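Condensin complex subunit 3 (Schizosaccharomyces pombe, PDB 5OQR) is a regulatory subunit of condensin, the complex required to convert interphase chromatin into mitotic-like condensed chromosomes. Local coordinates at residues 345-350 and 389-394; 404-409 and 463-468; 421-426 and 467-472. All coordinates share one frame; numbering follows the deposited sequence.

How the contacts relate
All three contacts are buried, yet they differ in chemistry. Contact 1 is the outlier: one tyrosine meeting one serine, between helices 336-348 and 378-394. Contacts 2 and 3 are apolar, with centres only about 6 Å apart, and both use helix 457-471, sharing Q467 and C468. There the successive helices 399-412 and 416-434 each send a branched side chain against it, and I406 CG2 and L423 CD2 meet at 3.6 Å, joining the two into one patch. Contact 1 joins this patch: L392 and T389 pack on I426 and L422 of contact 3, while probable hydrogen bonds link Y347 OH with H405 NE2 and Y465 OH with L392 O.

Contact 1 of 3, residues 345-350 and 389-394; sequences RQYVSL and TNSLST
S391 OG meets the CE2-CZ-OH end of the Y347 ring obliquely, and this one pair carries the whole meeting of 345-350 with 389-394. S391 OG sits 3.2 Å from Y347 CE2. It is just as close to the phenol oxygen, with Y347 OH and S391 OG 3.2 Å apart. Behind it, S391 CB is a looser neighbour, 3.8 Å from Y347 OH. Only 71 Å² is buried between the segments, and the backbones stay well apart: the nearest CA atoms, those of Y347 and S391, are 8.8 Å from each other, a gap spanned by the long aromatic side chain. Y347 turns CG beside its backbone N and away from the carbonyl carbon (chi1 -70°), which sends the ring across to the other helix.

Both polar ends have firmer partners just outside. Y347 OH is hydrogen-bonded to H405 NE2 of helix 399-412, while S391 OG bonds back to the carbonyl of S387, one turn earlier in its own helix. Cut back to an alanine, the tyrosine position is likely to leave H405 NE2 without its phenol partner and a gap beside S391. Two further hydroxyls fold back in the same way farther along helix 378-394. S393 OG reaches T389 O at 2.8 Å, nearly in line with the C=O bond (169°), and T394 OG1 reaches N390 O at 3.2 Å from above the carbonyl plane. N390 O also accepts the backbone N-H of T394. Segment 389-394 belongs to HEAT repeat 6, and such stacking of helices that follow one another along the chain is typical of a HEAT-repeat alpha-solenoid.

Contact 2 of 3, residues 404-409 and 463-468; sequences LHIELL and LSYVQC
I406 drives its CD1 methyl into the surface of helix 457-471, between C468 and Y465. The tight part is at the cysteine: I406 CD1 lies 3.4 Å from C468 CB, and I406 CG2 comes up on the same CB at 3.7 Å, so both branches of the isoleucine bear on it. C468 SG is a more distant neighbour, 4.0 Å from I406 CD1. CG1 lies beside the backbone N and CD1 is anti to CA (chi2 175°), so the isoleucine reaches far enough to bring CD1 within 3.9 Å of Y465 CA.

Toward the tyrosine ring the fit slackens, with Y465 CD1 no nearer than 4.2 Å to I406 CD1, in an oblique approach. That ring runs on past the isoleucine, and its hydroxyl is hydrogen-bonded to the carbonyl of L392 in helix 378-394. The partly exposed flank belongs to E407 and Q467, which do not meet each other; outside the two segments, E407 OE1 pairs in a salt bridge with a basic side chain of another protein chain. Helix 399-412, in HEAT repeat 6, thus packs its buried I406 on a helix farther along the chain, as in the continuous core between stacked helices of a HEAT-repeat alpha-solenoid.

Contact 3 of 3, residues 421-426 and 467-472; sequences SLLVEI and QCLFEN
L423 and L469 both swing CG anti to the backbone N, with chi1 at -172° in L423 and 166° in L469, and these torsions carry their branches into the space between helices 416-434 and 457-471. The two side chains run past each other in opposite directions instead of meeting end to end. As a result a methyl of one lies on the root of the other: L423 CD2 is 3.6 Å from L469 CB and 3.8 Å from L469 CA. The return contact is slightly longer, with L469 CD1 at 3.9 Å from L423 CD2. One methyl of L423 is thus touched by the base and by a branch tip of L469, so the two leucines overlap side by side.

V424 adds a second, looser contact. Its CG2 comes to 4.3 Å from L469 CD2, so the two branches of L469 are shared out, CD1 toward L423 and CD2 toward V424. The backbones are 7.2 Å apart at their nearest CA atoms, those of L423 and L469. The segments bury 133 Å² between them, and the side chains that touch are all apolar. The N-H of N472, which is already loop, bonds to L469 O at 3.1 Å; L469 therefore contributes its side chain to the contact and its carbonyl to this bond.

Helices surround this pair. Helix 480-495 packs alongside, with M486 touching both V424 and F470, and helix 500-514 covers another side through Q467 and F470. Beyond, E471 packs on the backbone of another protein chain. Helix 378-394 lies against the L422 and I426 side, while helix 399-412 reaches the contact itself, with I406 on both L423 and C468.

Contact 1 of 3, residues 345-350 and 389-394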
ATOM      1  N   ARG A 345      27.167 -31.081  -1.609  1.00 29.21           N
ATOM      2  CA  ARG A 345      28.364 -30.294  -1.337  1.00 29.80           C
ATOM      3  C   ARG A 345      28.075 -29.208  -0.313  1.00 32.30           C
ATOM      4  O   ARG A 345      28.911 -28.913   0.547  1.00 36.06           O
ATOM      5  CB  ARG A 345      28.897 -29.660  -2.622  1.00 35.94           C
ATOM      6  CG  ARG A 345      29.390 -30.635  -3.661  1.00 37.04           C
ATOM      7  CD  ARG A 345      30.042 -29.906  -4.823  1.00 43.90           C
ATOM      8  NE  ARG A 345      31.397 -29.451  -4.511  1.00 50.55           N
ATOM      9  CZ  ARG A 345      31.748 -28.192  -4.262  1.00 50.45           C
ATOM     10  NH1 ARG A 345      30.854 -27.213  -4.287  1.00 58.67           N
ATOM     11  NH2 ARG A 345      33.016 -27.908  -3.993  1.00 50.91           N
ATOM     12  N   GLN A 346      26.891 -28.597  -0.396  1.00 38.37           N
ATOM     13  CA  GLN A 346      26.570 -27.479   0.479  1.00 31.91           C
ATOM     14  C   GLN A 346      26.329 -27.935   1.912  1.00 32.36           C
ATOM     15  O   GLN A 346      26.590 -27.177   2.851  1.00 34.28           O
ATOM     16  CB  GLN A 346      25.348 -26.736  -0.065  1.00 32.24           C
ATOM     17  CG  GLN A 346      25.327 -25.252   0.251  1.00 32.93           C
ATOM     18  CD  GLN A 346      26.496 -24.501  -0.357  1.00 32.05           C
ATOM     19  OE1 GLN A 346      27.130 -23.682   0.304  1.00 34.96           O
ATOM     20  NE2 GLN A 346      26.784 -24.773  -1.621  1.00 30.88           N
ATOM     21  N   TYR A 347      25.833 -29.160   2.103  1.00 30.87           N
ATOM     22  CA  TYR A 347      25.712 -29.707   3.452  1.00 26.44           C
ATOM     23  C   TYR A 347      27.038 -29.642   4.195  1.00 30.71           C
ATOM     24  O   TYR A 347      27.072 -29.368   5.399  1.00 35.44           O
ATOM     25  CB  TYR A 347      25.231 -31.156   3.397  1.00 30.27           C
ATOM     26  CG  TYR A 347      23.804 -31.354   2.956  1.00 26.62           C
ATOM     27  CD1 TYR A 347      22.810 -30.448   3.295  1.00 36.52           C
ATOM     28  CD2 TYR A 347      23.450 -32.463   2.207  1.00 27.71           C
ATOM     29  CE1 TYR A 347      21.507 -30.641   2.892  1.00 35.11           C
ATOM     30  CE2 TYR A 347      22.161 -32.664   1.799  1.00 34.53           C
ATOM     31  CZ  TYR A 347      21.192 -31.752   2.144  1.00 38.22           C
ATOM     32  OH  TYR A 347      19.903 -31.962   1.733  1.00 32.75           O
ATOM     33  N   VAL A 348      28.141 -29.913   3.496  1.00 30.86           N
ATOM     34  CA  VAL A 348      29.453 -29.885   4.132  1.00 37.29           C
ATOM     35  C   VAL A 348      29.702 -28.526   4.774  1.00 36.85           C
ATOM     36  O   VAL A 348      30.228 -28.437   5.890  1.00 35.53           O
ATOM     37  CB  VAL A 348      30.547 -30.238   3.105  1.00 38.46           C
ATOM     38  CG1 VAL A 348      31.933 -30.141   3.729  1.00 40.62           C
ATOM     39  CG2 VAL A 348      30.318 -31.633   2.545  1.00 31.05           C
ATOM     40  N   SER A 349      29.324 -27.450   4.085  1.00 41.06           N
ATOM     41  CA  SER A 349      29.534 -26.103   4.598  1.00 42.09           C
ATOM     42  C   SER A 349      28.721 -25.812   5.852  1.00 39.59           C
ATOM     43  O   SER A 349      28.986 -24.807   6.517  1.00 39.61           O
ATOM     44  CB  SER A 349      29.199 -25.076   3.516  1.00 40.14           C
ATOM     45  OG  SER A 349      30.160 -25.090   2.478  1.00 49.20           O
ATOM     46  N   LEU A 350      27.739 -26.650   6.187  1.00 36.33           N
ATOM     47  CA  LEU A 350      26.978 -26.445   7.411  1.00 32.29           C
ATOM     48  C   LEU A 350      27.774 -26.815   8.652  1.00 37.93           C
ATOM     49  O   LEU A 350      27.440 -26.351   9.746  1.00 44.31           O
ATOM     50  CB  LEU A 350      25.683 -27.255   7.368  1.00 32.76           C
ATOM     51  CG  LEU A 350      24.634 -26.807   6.346  1.00 29.88           C
ATOM     52  CD1 LEU A 350      23.461 -27.765   6.355  1.00 29.00           C
ATOM     53  CD2 LEU A 350      24.165 -25.390   6.623  1.00 26.85           C
ATOM     54  N   THR A 389      16.042 -38.499   2.124  1.00 33.17           N
ATOM     55  CA  THR A 389      15.797 -39.502   3.153  1.00 36.43           C
ATOM     56  C   THR A 389      16.964 -39.585   4.127  1.00 43.19           C
ATOM     57  O   THR A 389      16.768 -39.819   5.325  1.00 45.56           O
ATOM     58  CB  THR A 389      15.550 -40.863   2.508  1.00 38.15           C
ATOM     59  OG1 THR A 389      14.524 -40.747   1.517  1.00 38.03           O
ATOM     60  CG2 THR A 389      15.128 -41.883   3.554  1.00 43.15           C
ATOM     61  N   ASN A 390      18.186 -39.399   3.633  1.00 40.74           N
ATOM     62  CA  ASN A 390      19.356 -39.468   4.498  1.00 40.92           C
ATOM     63  C   ASN A 390      19.505 -38.202   5.331  1.00 42.75           C
ATOM     64  O   ASN A 390      19.735 -38.272   6.542  1.00 49.59           O
ATOM     65  CB  ASN A 390      20.613 -39.704   3.661  1.00 52.67           C
ATOM     66  CG  ASN A 390      21.884 -39.624   4.484  1.00 56.96           C
ATOM     67  OD1 ASN A 390      22.252 -40.573   5.175  1.00 58.89           O
ATOM     68  ND2 ASN A 390      22.564 -38.485   4.414  1.00 57.89           N
ATOM     69  N   SER A 391      19.373 -37.036   4.699  1.00 40.93           N
ATOM     70  CA  SER A 391      19.583 -35.779   5.408  1.00 38.85           C
ATOM     71  C   SER A 391      18.614 -35.627   6.572  1.00 37.42           C
ATOM     72  O   SER A 391      18.975 -35.084   7.623  1.00 35.38           O
ATOM     73  CB  SER A 391      19.439 -34.606   4.441  1.00 41.82           C
ATOM     74  OG  SER A 391      20.310 -34.752   3.337  1.00 51.47           O
ATOM     75  N   LEU A 392      17.376 -36.092   6.405  1.00 39.50           N
ATOM     76  CA  LEU A 392      16.398 -35.977   7.480  1.00 44.89           C
ATOM     77  C   LEU A 392      16.659 -36.991   8.584  1.00 42.74           C
ATOM     78  O   LEU A 392      16.327 -36.738   9.746  1.00 39.58           O
ATOM     79  CB  LEU A 392      14.986 -36.156   6.926  1.00 47.96           C
ATOM     80  CG  LEU A 392      14.471 -35.032   6.027  1.00 37.44           C
ATOM     81  CD1 LEU A 392      13.336 -35.531   5.151  1.00 32.86           C
ATOM     82  CD2 LEU A 392      14.019 -33.848   6.866  1.00 36.45           C
ATOM     83  N   SER A 393      17.256 -38.133   8.244  1.00 45.66           N
ATOM     84  CA  SER A 393      17.458 -39.193   9.223  1.00 46.23           C
ATOM     85  C   SER A 393      18.699 -38.968  10.079  1.00 40.78           C
ATOM     86  O   SER A 393      18.707 -39.355  11.252  1.00 51.04           O
ATOM     87  CB  SER A 393      17.562 -40.541   8.513  1.00 41.09           C
ATOM     88  OG  SER A 393      16.348 -40.869   7.863  1.00 42.85           O
ATOM     89  N   THR A 394      19.742 -38.353   9.529  1.00 46.20           N
ATOM     90  CA  THR A 394      21.029 -38.251  10.209  1.00 52.64           C
ATOM     91  C   THR A 394      21.408 -36.830  10.595  1.00 53.02           C
ATOM     92  O   THR A 394      21.919 -36.615  11.696  1.00 65.06           O
ATOM     93  CB  THR A 394      22.138 -38.833   9.325  1.00 54.41           C
ATOM     94  OG1 THR A 394      22.404 -37.944   8.236  1.00 67.58           O
ATOM     95  CG2 THR A 394      21.733 -40.196   8.774  1.00 52.26           C
TER

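Contact 2 of 3, residues 404-409 and 463-468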
ATOM      1  N   LEU A 404      11.028 -27.258   3.690  1.00 27.75           N
ATOM      2  CA  LEU A 404      11.304 -27.434   2.269  1.00 29.70           C
ATOM      3  C   LEU A 404      11.806 -28.838   1.960  1.00 30.06           C
ATOM      4  O   LEU A 404      11.507 -29.380   0.890  1.00 25.41           O
ATOM      5  CB  LEU A 404      12.318 -26.390   1.804  1.00 29.68           C
ATOM      6  CG  LEU A 404      11.830 -24.940   1.803  1.00 31.90           C
ATOM      7  CD1 LEU A 404      12.960 -24.007   1.414  1.00 38.66           C
ATOM      8  CD2 LEU A 404      10.649 -24.754   0.863  1.00 37.56           C
ATOM      9  N   HIS A 405      12.567 -29.443   2.875  1.00 30.10           N
ATOM     10  CA  HIS A 405      13.010 -30.817   2.672  1.00 27.04           C
ATOM     11  C   HIS A 405      11.827 -31.770   2.628  1.00 26.93           C
ATOM     12  O   HIS A 405      11.718 -32.605   1.725  1.00 28.82           O
ATOM     13  CB  HIS A 405      13.980 -31.227   3.779  1.00 32.06           C
ATOM     14  CG  HIS A 405      15.400 -30.846   3.511  1.00 31.66           C
ATOM     15  ND1 HIS A 405      15.960 -29.678   3.977  1.00 31.15           N
ATOM     16  CD2 HIS A 405      16.373 -31.479   2.816  1.00 32.70           C
ATOM     17  CE1 HIS A 405      17.219 -29.608   3.585  1.00 33.87           C
ATOM     18  NE2 HIS A 405      17.493 -30.688   2.878  1.00 29.83           N
ATOM     19  N   ILE A 406      10.931 -31.664   3.609  1.00 25.99           N
ATOM     20  CA  ILE A 406       9.782 -32.557   3.672  1.00 27.41           C
ATOM     21  C   ILE A 406       8.789 -32.242   2.561  1.00 29.66           C
ATOM     22  O   ILE A 406       8.103 -33.140   2.061  1.00 31.19           O
ATOM     23  CB  ILE A 406       9.137 -32.470   5.066  1.00 27.61           C
ATOM     24  CG1 ILE A 406      10.114 -33.016   6.112  1.00 25.97           C
ATOM     25  CG2 ILE A 406       7.809 -33.229   5.101  1.00 30.67           C
ATOM     26  CD1 ILE A 406       9.659 -32.879   7.547  1.00 28.53           C
ATOM     27  N   GLU A 407       8.691 -30.976   2.156  1.00 31.29           N
ATOM     28  CA  GLU A 407       7.827 -30.625   1.035  1.00 30.43           C
ATOM     29  C   GLU A 407       8.355 -31.215  -0.266  1.00 29.49           C
ATOM     30  O   GLU A 407       7.585 -31.743  -1.075  1.00 27.47           O
ATOM     31  CB  GLU A 407       7.709 -29.105   0.932  1.00 32.91           C
ATOM     32  CG  GLU A 407       6.862 -28.614  -0.224  1.00 39.31           C
ATOM     33  CD  GLU A 407       6.759 -27.100  -0.264  1.00 53.08           C
ATOM     34  OE1 GLU A 407       7.219 -26.445   0.696  1.00 46.12           O
ATOM     35  OE2 GLU A 407       6.222 -26.566  -1.257  1.00 51.54           O
ATOM     36  N   LEU A 408       9.669 -31.133  -0.483  1.00 31.94           N
ATOM     37  CA  LEU A 408      10.269 -31.732  -1.669  1.00 30.88           C
ATOM     38  C   LEU A 408      10.194 -33.252  -1.624  1.00 33.29           C
ATOM     39  O   LEU A 408      10.044 -33.897  -2.666  1.00 33.32           O
ATOM     40  CB  LEU A 408      11.718 -31.263  -1.796  1.00 27.51           C
ATOM     41  CG  LEU A 408      12.556 -31.780  -2.962  1.00 30.08           C
ATOM     42  CD1 LEU A 408      11.938 -31.418  -4.294  1.00 26.51           C
ATOM     43  CD2 LEU A 408      13.962 -31.219  -2.854  1.00 27.88           C
ATOM     44  N   LEU A 409      10.289 -33.839  -0.432  1.00 32.15           N
ATOM     45  CA  LEU A 409      10.109 -35.278  -0.296  1.00 28.54           C
ATOM     46  C   LEU A 409       8.734 -35.701  -0.799  1.00 26.46           C
ATOM     47  O   LEU A 409       8.613 -36.627  -1.607  1.00 30.29           O
ATOM     48  CB  LEU A 409      10.299 -35.680   1.166  1.00 30.34           C
ATOM     49  CG  LEU A 409      10.638 -37.143   1.438  1.00 31.03           C
ATOM     50  CD1 LEU A 409      12.102 -37.413   1.135  1.00 33.09           C
ATOM     51  CD2 LEU A 409      10.309 -37.502   2.874  1.00 34.20           C
ATOM     52  N   LEU A 463       8.680 -33.712  16.462  1.00 34.75           N
ATOM     53  CA  LEU A 463       7.397 -33.044  16.293  1.00 31.35           C
ATOM     54  C   LEU A 463       7.406 -32.110  15.092  1.00 32.85           C
ATOM     55  O   LEU A 463       6.383 -31.962  14.418  1.00 39.37           O
ATOM     56  CB  LEU A 463       7.039 -32.274  17.561  1.00 35.20           C
ATOM     57  CG  LEU A 463       6.757 -33.119  18.805  1.00 36.06           C
ATOM     58  CD1 LEU A 463       6.626 -32.231  20.028  1.00 37.18           C
ATOM     59  CD2 LEU A 463       5.500 -33.951  18.615  1.00 34.14           C
ATOM     60  N   SER A 464       8.543 -31.472  14.811  1.00 30.95           N
ATOM     61  CA  SER A 464       8.647 -30.666  13.601  1.00 33.11           C
ATOM     62  C   SER A 464       8.494 -31.519  12.351  1.00 30.75           C
ATOM     63  O   SER A 464       7.955 -31.050  11.344  1.00 31.31           O
ATOM     64  CB  SER A 464       9.982 -29.925  13.580  1.00 38.81           C
ATOM     65  OG  SER A 464      10.077 -29.036  14.676  1.00 47.97           O
ATOM     66  N   TYR A 465       8.965 -32.767  12.388  1.00 32.60           N
ATOM     67  CA  TYR A 465       8.743 -33.673  11.267  1.00 29.02           C
ATOM     68  C   TYR A 465       7.288 -34.111  11.206  1.00 26.40           C
ATOM     69  O   TYR A 465       6.725 -34.262  10.118  1.00 24.74           O
ATOM     70  CB  TYR A 465       9.653 -34.898  11.380  1.00 33.15           C
ATOM     71  CG  TYR A 465      11.114 -34.659  11.071  1.00 31.23           C
ATOM     72  CD1 TYR A 465      11.674 -33.393  11.148  1.00 38.46           C
ATOM     73  CD2 TYR A 465      11.934 -35.712  10.694  1.00 37.16           C
ATOM     74  CE1 TYR A 465      13.011 -33.186  10.865  1.00 39.56           C
ATOM     75  CE2 TYR A 465      13.267 -35.514  10.409  1.00 40.06           C
ATOM     76  CZ  TYR A 465      13.800 -34.252  10.497  1.00 32.62           C
ATOM     77  OH  TYR A 465      15.129 -34.059  10.210  1.00 41.69           O
ATOM     78  N   VAL A 466       6.672 -34.336  12.367  1.00 28.21           N
ATOM     79  CA  VAL A 466       5.253 -34.673  12.412  1.00 29.81           C
ATOM     80  C   VAL A 466       4.428 -33.515  11.874  1.00 29.81           C
ATOM     81  O   VAL A 466       3.480 -33.709  11.106  1.00 33.24           O
ATOM     82  CB  VAL A 466       4.833 -35.035  13.848  1.00 26.02           C
ATOM     83  CG1 VAL A 466       3.385 -35.486  13.880  1.00 26.09           C
ATOM     84  CG2 VAL A 466       5.732 -36.117  14.415  1.00 33.65           C
ATOM     85  N   GLN A 467       4.778 -32.295  12.275  1.00 29.56           N
ATOM     86  CA  GLN A 467       4.049 -31.119  11.822  1.00 29.01           C
ATOM     87  C   GLN A 467       4.078 -31.008  10.303  1.00 29.87           C
ATOM     88  O   GLN A 467       3.044 -30.784   9.664  1.00 37.83           O
ATOM     89  CB  GLN A 467       4.644 -29.871  12.471  1.00 34.62           C
ATOM     90  CG  GLN A 467       3.837 -28.611  12.273  1.00 44.29           C
ATOM     91  CD  GLN A 467       4.472 -27.416  12.949  1.00 51.51           C
ATOM     92  OE1 GLN A 467       5.442 -27.556  13.693  1.00 45.30           O
ATOM     93  NE2 GLN A 467       3.930 -26.233  12.695  1.00 61.94           N
ATOM     94  N   CYS A 468       5.258 -31.170   9.703  1.00 27.11           N
ATOM     95  CA  CYS A 468       5.369 -31.066   8.253  1.00 31.21           C
ATOM     96  C   CYS A 468       4.687 -32.231   7.550  1.00 33.80           C
ATOM     97  O   CYS A 468       4.269 -32.098   6.396  1.00 30.86           O
ATOM     98  CB  CYS A 468       6.837 -30.995   7.842  1.00 28.42           C
ATOM     99  SG  CYS A 468       7.665 -29.466   8.287  1.00 38.59           S
TER

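Contact 3 of 3, residues 421-426 and 467-472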
ATOM      1  N   SER A 421       4.417 -43.411   4.815  1.00 47.40           N
ATOM      2  CA  SER A 421       5.263 -44.548   5.157  1.00 45.09           C
ATOM      3  C   SER A 421       6.711 -44.116   5.336  1.00 37.92           C
ATOM      4  O   SER A 421       7.325 -44.354   6.381  1.00 35.33           O
ATOM      5  CB  SER A 421       5.157 -45.619   4.069  1.00 47.27           C
ATOM      6  OG  SER A 421       4.180 -46.584   4.405  1.00 69.25           O
ATOM      7  N   LEU A 422       7.272 -43.474   4.313  1.00 36.02           N
ATOM      8  CA  LEU A 422       8.669 -43.063   4.371  1.00 41.70           C
ATOM      9  C   LEU A 422       8.916 -42.119   5.539  1.00 39.71           C
ATOM     10  O   LEU A 422       9.833 -42.330   6.340  1.00 44.78           O
ATOM     11  CB  LEU A 422       9.068 -42.404   3.053  1.00 47.72           C
ATOM     12  CG  LEU A 422      10.465 -41.783   3.002  1.00 49.30           C
ATOM     13  CD1 LEU A 422      11.530 -42.811   3.345  1.00 42.40           C
ATOM     14  CD2 LEU A 422      10.719 -41.183   1.632  1.00 39.67           C
ATOM     15  N   LEU A 423       8.106 -41.066   5.653  1.00 40.24           N
ATOM     16  CA  LEU A 423       8.375 -40.047   6.659  1.00 35.76           C
ATOM     17  C   LEU A 423       8.150 -40.573   8.071  1.00 36.10           C
ATOM     18  O   LEU A 423       8.771 -40.080   9.016  1.00 39.98           O
ATOM     19  CB  LEU A 423       7.509 -38.815   6.391  1.00 35.19           C
ATOM     20  CG  LEU A 423       7.781 -37.565   7.233  1.00 36.91           C
ATOM     21  CD1 LEU A 423       9.264 -37.244   7.323  1.00 37.39           C
ATOM     22  CD2 LEU A 423       7.042 -36.390   6.636  1.00 44.45           C
ATOM     23  N   VAL A 424       7.277 -41.567   8.238  1.00 38.47           N
ATOM     24  CA  VAL A 424       7.134 -42.204   9.543  1.00 35.68           C
ATOM     25  C   VAL A 424       8.374 -43.026   9.868  1.00 40.21           C
ATOM     26  O   VAL A 424       8.844 -43.037  11.012  1.00 46.58           O
ATOM     27  CB  VAL A 424       5.855 -43.061   9.588  1.00 43.96           C
ATOM     28  CG1 VAL A 424       5.846 -43.965  10.817  1.00 34.41           C
ATOM     29  CG2 VAL A 424       4.626 -42.166   9.599  1.00 41.69           C
ATOM     30  N   GLU A 425       8.920 -43.733   8.875  1.00 39.10           N
ATOM     31  CA  GLU A 425      10.171 -44.451   9.087  1.00 39.04           C
ATOM     32  C   GLU A 425      11.268 -43.497   9.534  1.00 33.34           C
ATOM     33  O   GLU A 425      11.968 -43.754  10.518  1.00 38.57           O
ATOM     34  CB  GLU A 425      10.581 -45.183   7.809  1.00 39.92           C
ATOM     35  CG  GLU A 425       9.649 -46.313   7.416  1.00 48.60           C
ATOM     36  CD  GLU A 425       9.901 -46.812   6.006  1.00 60.77           C
ATOM     37  OE1 GLU A 425      10.831 -46.297   5.351  1.00 65.62           O
ATOM     38  OE2 GLU A 425       9.169 -47.718   5.551  1.00 61.93           O
ATOM     39  N   ILE A 426      11.419 -42.376   8.827  1.00 35.97           N
ATOM     40  CA  ILE A 426      12.416 -41.380   9.207  1.00 34.27           C
ATOM     41  C   ILE A 426      12.178 -40.914  10.637  1.00 37.02           C
ATOM     42  O   ILE A 426      13.096 -40.890  11.463  1.00 43.37           O
ATOM     43  CB  ILE A 426      12.397 -40.200   8.217  1.00 29.99           C
ATOM     44  CG1 ILE A 426      12.777 -40.681   6.815  1.00 30.87           C
ATOM     45  CG2 ILE A 426      13.344 -39.093   8.676  1.00 33.23           C
ATOM     46  CD1 ILE A 426      12.706 -39.615   5.748  1.00 31.96           C
ATOM     47  N   GLN A 467       4.778 -32.295  12.275  1.00 29.56           N
ATOM     48  CA  GLN A 467       4.049 -31.119  11.822  1.00 29.01           C
ATOM     49  C   GLN A 467       4.078 -31.008  10.303  1.00 29.87           C
ATOM     50  O   GLN A 467       3.044 -30.784   9.664  1.00 37.83           O
ATOM     51  CB  GLN A 467       4.644 -29.871  12.471  1.00 34.62           C
ATOM     52  CG  GLN A 467       3.837 -28.611  12.273  1.00 44.29           C
ATOM     53  CD  GLN A 467       4.472 -27.416  12.949  1.00 51.51           C
ATOM     54  OE1 GLN A 467       5.442 -27.556  13.693  1.00 45.30           O
ATOM     55  NE2 GLN A 467       3.930 -26.233  12.695  1.00 61.94           N
ATOM     56  N   CYS A 468       5.258 -31.170   9.703  1.00 27.11           N
ATOM     57  CA  CYS A 468       5.369 -31.066   8.253  1.00 31.21           C
ATOM     58  C   CYS A 468       4.687 -32.231   7.550  1.00 33.80           C
ATOM     59  O   CYS A 468       4.269 -32.098   6.396  1.00 30.86           O
ATOM     60  CB  CYS A 468       6.837 -30.995   7.842  1.00 28.42           C
ATOM     61  SG  CYS A 468       7.665 -29.466   8.287  1.00 38.59           S
ATOM     62  N   LEU A 469       4.575 -33.378   8.218  1.00 34.23           N
ATOM     63  CA  LEU A 469       3.908 -34.526   7.615  1.00 35.15           C
ATOM     64  C   LEU A 469       2.445 -34.211   7.332  1.00 32.50           C
ATOM     65  O   LEU A 469       1.975 -34.331   6.197  1.00 33.54           O
ATOM     66  CB  LEU A 469       4.037 -35.743   8.534  1.00 33.85           C
ATOM     67  CG  LEU A 469       3.125 -36.938   8.235  1.00 36.75           C
ATOM     68  CD1 LEU A 469       3.310 -37.438   6.819  1.00 42.04           C
ATOM     69  CD2 LEU A 469       3.375 -38.057   9.226  1.00 40.56           C
ATOM     70  N   PHE A 470       1.709 -33.796   8.361  1.00 31.30           N
ATOM     71  CA  PHE A 470       0.293 -33.499   8.212  1.00 33.73           C
ATOM     72  C   PHE A 470       0.035 -32.178   7.502  1.00 31.63           C
ATOM     73  O   PHE A 470      -1.117 -31.894   7.159  1.00 29.53           O
ATOM     74  CB  PHE A 470      -0.377 -33.504   9.585  1.00 30.00           C
ATOM     75  CG  PHE A 470      -0.367 -34.851  10.244  1.00 30.07           C
ATOM     76  CD1 PHE A 470      -1.147 -35.879   9.748  1.00 32.69           C
ATOM     77  CD2 PHE A 470       0.431 -35.097  11.346  1.00 27.62           C
ATOM     78  CE1 PHE A 470      -1.138 -37.121  10.340  1.00 32.86           C
ATOM     79  CE2 PHE A 470       0.441 -36.340  11.943  1.00 29.25           C
ATOM     80  CZ  PHE A 470      -0.345 -37.352  11.439  1.00 28.16           C
ATOM     81  N   GLU A 471       1.070 -31.373   7.266  1.00 32.18           N
ATOM     82  CA  GLU A 471       0.933 -30.198   6.419  1.00 29.65           C
ATOM     83  C   GLU A 471       0.901 -30.546   4.939  1.00 30.90           C
ATOM     84  O   GLU A 471       0.436 -29.730   4.138  1.00 37.91           O
ATOM     85  CB  GLU A 471       2.086 -29.225   6.672  1.00 36.13           C
ATOM     86  CG  GLU A 471       1.738 -28.061   7.576  1.00 41.83           C
ATOM     87  CD  GLU A 471       2.954 -27.240   7.961  1.00 52.63           C
ATOM     88  OE1 GLU A 471       4.008 -27.397   7.308  1.00 57.14           O
ATOM     89  OE2 GLU A 471       2.859 -26.443   8.918  1.00 56.75           O
ATOM     90  N   ASN A 472       1.374 -31.734   4.561  1.00 38.57           N
ATOM     91  CA  ASN A 472       1.565 -32.094   3.162  1.00 32.73           C
ATOM     92  C   ASN A 472       0.631 -33.204   2.694  1.00 34.41           C
ATOM     93  O   ASN A 472       0.852 -33.767   1.617  1.00 37.11           O
ATOM     94  CB  ASN A 472       3.018 -32.504   2.924  1.00 37.21           C
ATOM     95  CG  ASN A 472       3.936 -31.315   2.762  1.00 29.33           C
ATOM     96  OD1 ASN A 472       4.568 -30.870   3.717  1.00 30.29           O
ATOM     97  ND2 ASN A 472       4.010 -30.788   1.547  1.00 32.62           N
TER